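Local coordinates for protein SAM-dependent O-methyltransferase (Leptospira interrogans, PDB 2HNK) that probably transfers a methyl group from S-adenosylmethionine to a hydroxyl oxygen of an acceptor molecule, at residues Y15-R18 with N19-E23. Sequence-based numbering, arbitrary orientation.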
loop_
_atom_site.group_PDB
_atom_site.type_symbol
_atom_site.label_atom_id
_atom_site.label_comp_id
_atom_site.label_asym_id
_atom_site.label_seq_id
_atom_site.Cartn_x
_atom_site.Cartn_y
_atom_site.Cartn_z
ATOM N N TYR C 15 7.165 10.066 -15.800
ATOM C CA TYR C 15 8.214 10.037 -14.787
ATOM C C TYR C 15 7.994 8.874 -13.799
ATOM O O TYR C 15 8.918 8.102 -13.532
ATOM C CB TYR C 15 8.313 11.380 -14.042
ATOM C CG TYR C 15 9.339 11.348 -12.934
ATOM C CD1 TYR C 15 10.648 11.786 -13.160
ATOM C CD2 TYR C 15 9.017 10.843 -11.670
ATOM C CE1 TYR C 15 11.593 11.742 -12.162
ATOM C CE2 TYR C 15 9.956 10.792 -10.666
ATOM C CZ TYR C 15 11.246 11.244 -10.915
ATOM O OH TYR C 15 12.194 11.202 -9.925
ATOM N N ILE C 16 6.771 8.760 -13.275
ATOM C CA ILE C 16 6.397 7.671 -12.355
ATOM C C ILE C 16 6.705 6.296 -12.961
ATOM O O ILE C 16 7.405 5.484 -12.354
ATOM C CB ILE C 16 4.907 7.751 -11.914
ATOM C CG1 ILE C 16 4.663 9.005 -11.064
ATOM C CG2 ILE C 16 4.518 6.517 -11.129
ATOM C CD1 ILE C 16 3.195 9.374 -10.876
ATOM N N PHE C 17 6.188 6.062 -14.168
ATOM C CA PHE C 17 6.461 4.856 -14.941
ATOM C C PHE C 17 7.966 4.572 -15.030
ATOM O O PHE C 17 8.415 3.492 -14.668
ATOM C CB PHE C 17 5.846 4.987 -16.343
ATOM C CG PHE C 17 6.000 3.760 -17.197
ATOM C CD1 PHE C 17 5.174 2.656 -17.013
ATOM C CD2 PHE C 17 6.962 3.710 -18.196
ATOM C CE1 PHE C 17 5.310 1.515 -17.803
ATOM C CE2 PHE C 17 7.110 2.570 -18.998
ATOM C CZ PHE C 17 6.286 1.469 -18.794
ATOM N N ARG C 18 8.734 5.554 -15.490
ATOM C CA ARG C 18 10.166 5.384 -15.717
ATOM C C ARG C 18 10.976 5.171 -14.439
ATOM O O ARG C 18 12.108 4.711 -14.495
ATOM C CB ARG C 18 10.723 6.569 -16.496
ATOM C CG ARG C 18 10.364 6.559 -17.964
ATOM C CD ARG C 18 11.062 7.697 -18.693
ATOM N NE ARG C 18 10.486 7.919 -20.021
ATOM C CZ ARG C 18 10.342 9.113 -20.593
ATOM N NH1 ARG C 18 10.718 10.221 -19.955
ATOM N NH2 ARG C 18 9.796 9.201 -21.800
ATOM N N ASN C 19 10.381 5.498 -13.296
ATOM C CA ASN C 19 11.045 5.394 -12.005
ATOM C C ASN C 19 10.454 4.377 -11.041
ATOM O O ASN C 19 10.822 4.363 -9.869
ATOM C CB ASN C 19 11.084 6.764 -11.334
ATOM C CG ASN C 19 12.104 7.669 -11.952
ATOM O OD1 ASN C 19 13.268 7.666 -11.559
ATOM N ND2 ASN C 19 11.681 8.443 -12.942
ATOM N N SER C 20 9.547 3.526 -11.515
ATOM C CA SER C 20 8.941 2.525 -10.633
ATOM C C SER C 20 8.595 1.221 -11.334
ATOM O O SER C 20 8.527 0.170 -10.696
ATOM C CB SER C 20 7.699 3.085 -9.935
ATOM O OG SER C 20 6.672 3.362 -10.874
ATOM N N VAL C 21 8.380 1.290 -12.634
ATOM C CA VAL C 21 7.874 0.152 -13.362
ATOM C C VAL C 21 8.973 -0.615 -14.085
ATOM O O VAL C 21 9.621 -0.101 -14.972
ATOM C CB VAL C 21 6.715 0.532 -14.294
ATOM C CG1 VAL C 21 6.513 -0.526 -15.340
ATOM C CG2 VAL C 21 5.451 0.731 -13.501
ATOM N N ARG C 22 9.187 -1.851 -13.660
ATOM C CA ARG C 22 10.145 -2.723 -14.304
ATOM C C ARG C 22 9.414 -3.928 -14.899
ATOM O O ARG C 22 9.270 -4.956 -14.255
ATOM C CB ARG C 22 11.254 -3.171 -13.330
ATOM C CG ARG C 22 11.509 -2.300 -12.077
ATOM C CD ARG C 22 12.778 -2.692 -11.287
ATOM N NE ARG C 22 13.009 -1.957 -10.040
ATOM C CZ ARG C 22 13.590 -2.481 -8.955
ATOM N NH1 ARG C 22 13.977 -3.744 -8.956
ATOM N NH2 ARG C 22 13.782 -1.753 -7.867
ATOM N N GLU C 23 8.934 -3.785 -16.126
ATOM C CA GLU C 23 7.893 -4.656 -16.655
ATOM C C GLU C 23 8.466 -5.702 -17.604
ATOM O O GLU C 23 9.109 -5.357 -18.582
ATOM C CB GLU C 23 6.807 -3.834 -17.345
ATOM C CG GLU C 23 5.514 -4.584 -17.583
ATOM C CD GLU C 23 4.573 -3.890 -18.540
ATOM O OE1 GLU C 23 3.375 -4.164 -18.473
ATOM O OE2 GLU C 23 5.024 -3.083 -19.358
HETATM O O HOH W 1 14.459 10.085 -10.823
HETATM O O HOH W 2 10.341 1.803 -16.816
#
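Asn19 turns its side chain back over Tyr15 and the last turn of helix 10-18, being the first residue to leave helical geometry. Asn19 ND2 donates to Tyr15 O at 2.8 Å, nearly straight at 170°, with the acceptor in the amide plane. CG lies beside the backbone N (chi1 -75°), which brings the amide back toward Tyr15. The same ND2 sits 3.3 Å above the centre of the Tyr15 ring, and ring and amide planes are 24° apart. Tyrosine suits this place because its ring offers a flat face to the amide while its hydroxyl reaches Asn205 of the second subunit and a water, which accepts from Tyr15 OH and donates to Asn19 OD1.

The next two carbonyls, of Ile16 and Phe17, are also bonded. Ile16 O receives Asn19 N at 3.1 Å and Ser20 OG at 2.7 Å, from opposite faces of its plane. The small hydroxyl of Ser20, set between its own backbone N and carbonyl carbon, points back at that oxygen. Phe17 O accepts Val21 N at 3.0 Å, with a weak, longer bond from Ser20 N. A second water donates to Val21 O and weakly to Phe17 O; Val21 O further bonds Tyr209 of the second subunit.

Apolar contact comes from Val21, buried and branched, whose CG1 meets Phe17 CE1 obliquely at 3.4 Å beside helix 46-59.

Asparagine and serine thus add side-chain donors to backbone N-H groups that still reach the last turn. The bonds probably fix the direction in which the chain leaves the helix, at a surface shared with the second subunit.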